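PDB 2PLW: ribosomal RNA methyltransferase, putative from Plasmodium falciparum, which binds S-adenosylmethionine and probably methylates ribosomal RNA at a uridine 2'-hydroxyl, as in the RlmE (FtsJ) family. Local coordinates for residues A[2-15]-A[32-44]. Residues are numbered along the deposited sequence; the frame is centred on the assembly and turned at random.
Sequences YRSRAAYKLIELDN and YPGSWCQVILERT. With SAM (S-adenosylmethionine), chain C; SO4 (sulfate ion), chain B.
The indole of Trp36 is sandwiched between Leu10, whose CB makes a CH-pi contact 3.5 Å from the centroid of the five-membered ring, and the amino N of S-adenosylmethionine on the opposite face. At its edge, Trp36 NE1 donates to Ala6 O (2.9 Å), standing above that carbonyl's plane, while Lys9 N uses the other side; Lys9, Ala7 and Leu13 complete the hole around this knob. The Arg43 guanidinium takes its partners edge-on: NH1 and NH2 both grip Asn15 OD1, and NH1 also forms a salt bridge with Asp14 OD2 (2.9 Å), reached on its anti side. A bend at chi2 (-147°) turns the arginine chain toward this pair. At the other end, Arg3 NH1 meets Pro33 O nearly head-on, and Arg3 N donates to a lone pair of Gln38 OE1 (2.8 Å, N-H...O 166°). Between these polar ends, helices 7-15 and 35-43 cross at -42°, with Val39 CG2 pressed tightly on Ala7 CB (3.5 Å) and Leu10 CD2 against Val39 and Ile40. Backbone N atoms of Gly34 and Ser35 both donate to cofactor OXT, at the N-terminus of helix 35-43 in this Rossmann-like methyltransferase domain. The contact thus couples helix packing to cofactor binding: the helix dipole would favour the bound carboxylate, while the indole held by Leu10 and Ala6 backs the amino group.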
loop_
_atom_site.group_PDB
_atom_site.type_symbol
_atom_site.label_atom_id
_atom_site.label_comp_id
_atom_site.label_asym_id
_atom_site.label_seq_id
_atom_site.Cartn_x
_atom_site.Cartn_y
_atom_site.Cartn_z
ATOM N N TYR A 2 -14.486 -13.493 -3.335
ATOM C CA TYR A 2 -13.105 -12.892 -3.297
ATOM C C TYR A 2 -12.065 -13.821 -3.923
ATOM O O TYR A 2 -12.097 -15.022 -3.711
ATOM C CB TYR A 2 -12.724 -12.606 -1.849
ATOM C CG TYR A 2 -13.581 -11.574 -1.176
ATOM C CD1 TYR A 2 -13.771 -10.309 -1.743
ATOM C CD2 TYR A 2 -14.168 -11.836 0.062
ATOM C CE1 TYR A 2 -14.549 -9.354 -1.116
ATOM C CE2 TYR A 2 -14.946 -10.881 0.697
ATOM C CZ TYR A 2 -15.135 -9.652 0.105
ATOM O OH TYR A 2 -15.897 -8.716 0.762
ATOM N N ARG A 3 -11.114 -13.255 -4.664
ATOM C CA ARG A 3 -10.036 -14.024 -5.285
ATOM C C ARG A 3 -9.000 -14.595 -4.297
ATOM O O ARG A 3 -8.191 -15.459 -4.659
ATOM C CB ARG A 3 -9.309 -13.161 -6.328
ATOM C CG ARG A 3 -10.195 -12.748 -7.499
ATOM C CD ARG A 3 -9.474 -11.724 -8.351
ATOM N NE ARG A 3 -10.204 -11.463 -9.583
ATOM C CZ ARG A 3 -9.696 -10.833 -10.632
ATOM N NH1 ARG A 3 -8.444 -10.385 -10.613
ATOM N NH2 ARG A 3 -10.453 -10.640 -11.694
ATOM N N SER A 4 -9.005 -14.077 -3.077
ATOM C CA SER A 4 -8.088 -14.510 -2.023
ATOM C C SER A 4 -8.746 -14.246 -0.697
ATOM O O SER A 4 -9.570 -13.349 -0.564
ATOM C CB SER A 4 -6.753 -13.720 -2.076
ATOM O OG SER A 4 -5.996 -13.913 -0.878
ATOM N N ARG A 5 -8.357 -15.026 0.309
ATOM C CA ARG A 5 -8.849 -14.798 1.660
ATOM C C ARG A 5 -8.173 -13.565 2.301
ATOM O O ARG A 5 -8.598 -13.097 3.354
ATOM C CB ARG A 5 -8.692 -16.064 2.505
ATOM C CG ARG A 5 -9.620 -17.183 2.015
ATOM C CD ARG A 5 -9.650 -18.390 2.946
ATOM N NE ARG A 5 -10.434 -19.460 2.328
ATOM C CZ ARG A 5 -9.920 -20.366 1.500
ATOM N NH1 ARG A 5 -8.616 -20.347 1.232
ATOM N NH2 ARG A 5 -10.697 -21.294 0.946
ATOM N N ALA A 6 -7.132 -13.047 1.644
ATOM C CA ALA A 6 -6.517 -11.754 2.062
ATOM C C ALA A 6 -7.548 -10.596 2.160
ATOM O O ALA A 6 -7.367 -9.662 2.965
ATOM C CB ALA A 6 -5.370 -11.367 1.122
ATOM N N ALA A 7 -8.626 -10.665 1.365
ATOM C CA ALA A 7 -9.725 -9.690 1.446
ATOM C C ALA A 7 -10.144 -9.415 2.882
ATOM O O ALA A 7 -10.416 -8.284 3.234
ATOM C CB ALA A 7 -10.957 -10.165 0.628
ATOM N N TYR A 8 -10.182 -10.450 3.719
ATOM C CA TYR A 8 -10.665 -10.267 5.089
ATOM C C TYR A 8 -9.738 -9.428 5.965
ATOM O O TYR A 8 -10.203 -8.820 6.918
ATOM C CB TYR A 8 -11.007 -11.618 5.729
ATOM C CG TYR A 8 -12.189 -12.224 4.993
ATOM C CD1 TYR A 8 -13.472 -11.739 5.203
ATOM C CD2 TYR A 8 -12.005 -13.247 4.054
ATOM C CE1 TYR A 8 -14.572 -12.261 4.519
ATOM C CE2 TYR A 8 -13.083 -13.765 3.345
ATOM C CZ TYR A 8 -14.366 -13.268 3.586
ATOM O OH TYR A 8 -15.461 -13.781 2.919
ATOM N N LYS A 9 -8.448 -9.389 5.624
ATOM C CA LYS A 9 -7.508 -8.476 6.294
ATOM C C LYS A 9 -7.833 -7.021 5.972
ATOM O O LYS A 9 -7.723 -6.170 6.823
ATOM C CB LYS A 9 -6.064 -8.793 5.885
ATOM C CG LYS A 9 -5.623 -10.158 6.406
ATOM C CD LYS A 9 -4.124 -10.412 6.262
ATOM C CE LYS A 9 -3.759 -10.723 4.835
ATOM N NZ LYS A 9 -2.598 -11.662 4.712
ATOM N N LEU A 10 -8.189 -6.727 4.720
ATOM C CA LEU A 10 -8.544 -5.340 4.386
ATOM C C LEU A 10 -9.875 -4.943 5.006
ATOM O O LEU A 10 -10.032 -3.837 5.528
ATOM C CB LEU A 10 -8.514 -5.089 2.877
ATOM C CG LEU A 10 -8.749 -3.605 2.519
ATOM C CD1 LEU A 10 -7.692 -2.659 3.151
ATOM C CD2 LEU A 10 -8.730 -3.457 1.019
ATOM N N ILE A 11 -10.835 -5.870 4.976
ATOM C CA ILE A 11 -12.121 -5.640 5.659
ATOM C C ILE A 11 -11.904 -5.287 7.152
ATOM O O ILE A 11 -12.493 -4.347 7.669
ATOM C CB ILE A 11 -13.052 -6.866 5.474
ATOM C CG1 ILE A 11 -13.483 -6.974 4.013
ATOM C CG2 ILE A 11 -14.268 -6.780 6.409
ATOM C CD1 ILE A 11 -13.925 -8.372 3.586
ATOM N N GLU A 12 -11.037 -6.032 7.834
ATOM C CA GLU A 12 -10.707 -5.773 9.227
ATOM C C GLU A 12 -10.076 -4.383 9.385
ATOM O O GLU A 12 -10.460 -3.613 10.258
ATOM C CB GLU A 12 -9.767 -6.873 9.736
ATOM C CG GLU A 12 -9.207 -6.666 11.125
ATOM C CD GLU A 12 -8.201 -7.745 11.535
ATOM O OE1 GLU A 12 -8.067 -8.773 10.816
ATOM O OE2 GLU A 12 -7.542 -7.542 12.597
ATOM N N LEU A 13 -9.107 -4.076 8.516
ATOM C CA LEU A 13 -8.421 -2.794 8.561
ATOM C C LEU A 13 -9.391 -1.626 8.389
ATOM O O LEU A 13 -9.348 -0.663 9.157
ATOM C CB LEU A 13 -7.329 -2.731 7.493
ATOM C CG LEU A 13 -6.033 -3.478 7.830
ATOM C CD1 LEU A 13 -5.205 -3.614 6.557
ATOM C CD2 LEU A 13 -5.262 -2.742 8.920
ATOM N N ASP A 14 -10.249 -1.711 7.376
ATOM C CA ASP A 14 -11.173 -0.621 7.084
ATOM C C ASP A 14 -12.255 -0.525 8.154
ATOM O O ASP A 14 -12.688 0.559 8.501
ATOM C CB ASP A 14 -11.796 -0.729 5.701
ATOM C CG ASP A 14 -12.582 0.532 5.322
ATOM O OD1 ASP A 14 -11.994 1.633 5.354
ATOM O OD2 ASP A 14 -13.804 0.442 5.073
ATOM N N ASN A 15 -12.673 -1.669 8.681
ATOM C CA ASN A 15 -13.610 -1.662 9.820
ATOM C C ASN A 15 -13.094 -0.908 11.049
ATOM O O ASN A 15 -13.860 -0.232 11.753
ATOM C CB ASN A 15 -13.974 -3.105 10.186
ATOM C CG ASN A 15 -15.009 -3.696 9.262
ATOM O OD1 ASN A 15 -15.625 -3.000 8.436
ATOM N ND2 ASN A 15 -15.226 -5.000 9.403
ATOM N N TYR A 32 -1.975 -8.523 -6.570
ATOM C CA TYR A 32 -2.296 -9.863 -7.121
ATOM C C TYR A 32 -2.725 -10.821 -6.013
ATOM O O TYR A 32 -2.059 -10.900 -4.984
ATOM C CB TYR A 32 -1.091 -10.457 -7.845
ATOM C CG TYR A 32 -1.378 -11.810 -8.446
ATOM C CD1 TYR A 32 -1.687 -11.927 -9.779
ATOM C CD2 TYR A 32 -1.354 -12.964 -7.652
ATOM C CE1 TYR A 32 -1.998 -13.172 -10.335
ATOM C CE2 TYR A 32 -1.659 -14.210 -8.178
ATOM C CZ TYR A 32 -1.974 -14.308 -9.520
ATOM O OH TYR A 32 -2.265 -15.534 -10.073
ATOM N N PRO A 33 -3.790 -11.610 -6.245
ATOM C CA PRO A 33 -4.639 -11.762 -7.449
ATOM C C PRO A 33 -5.767 -10.768 -7.566
ATOM O O PRO A 33 -6.439 -10.766 -8.583
ATOM C CB PRO A 33 -5.245 -13.165 -7.265
ATOM C CG PRO A 33 -5.352 -13.307 -5.828
ATOM C CD PRO A 33 -4.165 -12.592 -5.215
ATOM N N GLY A 34 -6.027 -10.003 -6.510
ATOM C CA GLY A 34 -6.929 -8.853 -6.622
ATOM C C GLY A 34 -8.019 -8.678 -5.605
ATOM O O GLY A 34 -8.883 -7.838 -5.810
ATOM N N SER A 35 -7.971 -9.404 -4.482
ATOM C CA SER A 35 -9.079 -9.320 -3.529
ATOM C C SER A 35 -9.190 -8.004 -2.771
ATOM O O SER A 35 -10.294 -7.608 -2.408
ATOM C CB SER A 35 -9.124 -10.533 -2.574
ATOM O OG SER A 35 -8.165 -10.411 -1.541
ATOM N N TRP A 36 -8.075 -7.311 -2.520
ATOM C CA TRP A 36 -8.160 -5.983 -1.898
ATOM C C TRP A 36 -8.849 -5.037 -2.858
ATOM O O TRP A 36 -9.635 -4.188 -2.450
ATOM C CB TRP A 36 -6.758 -5.461 -1.495
ATOM C CG TRP A 36 -6.298 -6.021 -0.162
ATOM C CD1 TRP A 36 -6.692 -7.218 0.432
ATOM C CD2 TRP A 36 -5.393 -5.399 0.777
ATOM N NE1 TRP A 36 -6.090 -7.359 1.666
ATOM C CE2 TRP A 36 -5.296 -6.262 1.907
ATOM C CE3 TRP A 36 -4.671 -4.191 0.782
ATOM C CZ2 TRP A 36 -4.485 -5.975 3.008
ATOM C CZ3 TRP A 36 -3.889 -3.888 1.897
ATOM C CH2 TRP A 36 -3.794 -4.780 2.992
ATOM N N CYS A 37 -8.534 -5.182 -4.140
ATOM C CA CYS A 37 -9.190 -4.381 -5.169
ATOM C C CYS A 37 -10.707 -4.658 -5.139
ATOM O O CYS A 37 -11.506 -3.737 -5.237
ATOM C CB CYS A 37 -8.612 -4.663 -6.544
ATOM S SG CYS A 37 -7.042 -3.765 -6.824
ATOM N N GLN A 38 -11.074 -5.924 -4.997
ATOM C CA GLN A 38 -12.494 -6.283 -4.876
ATOM C C GLN A 38 -13.147 -5.683 -3.650
ATOM O O GLN A 38 -14.267 -5.191 -3.737
ATOM C CB GLN A 38 -12.662 -7.797 -4.818
ATOM C CG GLN A 38 -12.257 -8.468 -6.082
ATOM C CD GLN A 38 -12.367 -9.945 -5.938
ATOM O OE1 GLN A 38 -11.566 -10.563 -5.242
ATOM N NE2 GLN A 38 -13.352 -10.537 -6.609
ATOM N N VAL A 39 -12.460 -5.713 -2.505
ATOM C CA VAL A 39 -13.002 -5.126 -1.266
ATOM C C VAL A 39 -13.181 -3.615 -1.433
ATOM O O VAL A 39 -14.201 -3.040 -1.040
ATOM C CB VAL A 39 -12.065 -5.400 -0.051
ATOM C CG1 VAL A 39 -12.434 -4.524 1.135
ATOM C CG2 VAL A 39 -12.096 -6.883 0.328
ATOM N N ILE A 40 -12.177 -2.973 -2.031
ATOM C CA ILE A 40 -12.239 -1.541 -2.286
ATOM C C ILE A 40 -13.436 -1.191 -3.168
ATOM O O ILE A 40 -14.145 -0.214 -2.890
ATOM C CB ILE A 40 -10.906 -0.992 -2.889
ATOM C CG1 ILE A 40 -9.751 -1.172 -1.889
ATOM C CG2 ILE A 40 -11.062 0.505 -3.241
ATOM C CD1 ILE A 40 -8.336 -1.090 -2.574
ATOM N N LEU A 41 -13.671 -1.999 -4.197
ATOM C CA LEU A 41 -14.868 -1.837 -5.041
ATOM C C LEU A 41 -16.168 -1.942 -4.240
ATOM O O LEU A 41 -17.026 -1.081 -4.368
ATOM C CB LEU A 41 -14.863 -2.818 -6.213
ATOM C CG LEU A 41 -13.969 -2.547 -7.411
ATOM C CD1 LEU A 41 -13.907 -3.796 -8.268
ATOM C CD2 LEU A 41 -14.479 -1.368 -8.264
ATOM N N GLU A 42 -16.290 -2.969 -3.403
ATOM C CA GLU A 42 -17.486 -3.169 -2.566
ATOM C C GLU A 42 -17.783 -2.012 -1.635
ATOM O O GLU A 42 -18.937 -1.588 -1.489
ATOM C CB GLU A 42 -17.308 -4.399 -1.685
ATOM C CG GLU A 42 -17.417 -5.688 -2.409
ATOM C CD GLU A 42 -17.071 -6.862 -1.521
ATOM O OE1 GLU A 42 -16.494 -6.658 -0.412
ATOM O OE2 GLU A 42 -17.361 -7.995 -1.947
ATOM N N ARG A 43 -16.737 -1.535 -0.971
ATOM C CA ARG A 43 -16.884 -0.528 0.053
ATOM C C ARG A 43 -17.067 0.860 -0.540
ATOM O O ARG A 43 -17.490 1.779 0.152
ATOM C CB ARG A 43 -15.714 -0.589 1.013
ATOM C CG ARG A 43 -15.651 -1.937 1.685
ATOM C CD ARG A 43 -15.135 -1.842 3.062
ATOM N NE ARG A 43 -15.674 -2.928 3.866
ATOM C CZ ARG A 43 -15.773 -2.903 5.185
ATOM N NH1 ARG A 43 -15.335 -1.864 5.875
ATOM N NH2 ARG A 43 -16.280 -3.951 5.814
ATOM N N THR A 44 -16.767 1.006 -1.826
ATOM C CA THR A 44 -16.959 2.297 -2.478
ATOM C C THR A 44 -18.038 2.186 -3.568
ATOM O O THR A 44 -18.049 2.967 -4.495
ATOM C CB THR A 44 -15.619 2.858 -3.051
ATOM O OG1 THR A 44 -15.098 1.952 -4.019
ATOM C CG2 THR A 44 -14.564 3.062 -1.962
HETATM N N SAM C . -3.631 -8.104 -1.255
HETATM C CA SAM C . -3.632 -9.125 -2.356
HETATM C C SAM C . -5.039 -9.655 -2.634
HETATM O O SAM C . -5.923 -9.463 -1.798
HETATM O OXT SAM C . -5.338 -10.247 -3.678
HETATM C CB SAM C . -2.679 -10.270 -1.987
HETATM C CG SAM C . -1.245 -9.748 -2.068
HETATM S SD SAM C . 0.035 -11.018 -2.078
HETATM C CE SAM C . -0.117 -11.556 -0.367
HETATM C "C5'" SAM C . 1.558 -10.037 -2.032
HETATM C "C4'" SAM C . 1.901 -9.496 -3.420
HETATM O "O4'" SAM C . 2.958 -8.544 -3.275
HETATM C "C3'" SAM C . 2.392 -10.547 -4.446
HETATM O "O3'" SAM C . 1.459 -10.715 -5.491
HETATM C "C2'" SAM C . 3.719 -9.973 -4.965
HETATM O "O2'" SAM C . 3.964 -10.106 -6.361
HETATM C "C1'" SAM C . 3.613 -8.518 -4.545
HETATM N N9 SAM C . 4.878 -7.790 -4.429
HETATM C C8 SAM C . 5.993 -8.106 -3.681
HETATM N N7 SAM C . 6.909 -7.128 -3.842
HETATM C C5 SAM C . 6.383 -6.196 -4.678
HETATM C C6 SAM C . 6.860 -4.986 -5.186
HETATM N N6 SAM C . 8.066 -4.536 -4.871
HETATM N N1 SAM C . 6.075 -4.235 -6.025
HETATM C C2 SAM C . 4.806 -4.652 -6.381
HETATM N N3 SAM C . 4.322 -5.841 -5.870
HETATM C C4 SAM C . 5.106 -6.599 -5.051
HETATM S S SO4 B . -15.713 -15.418 -0.270
HETATM O O1 SO4 B . -14.575 -15.241 0.639
HETATM O O2 SO4 B . -16.871 -15.773 0.549
HETATM O O3 SO4 B . -15.995 -14.202 -1.020
HETATM O O4 SO4 B . -15.395 -16.442 -1.242
#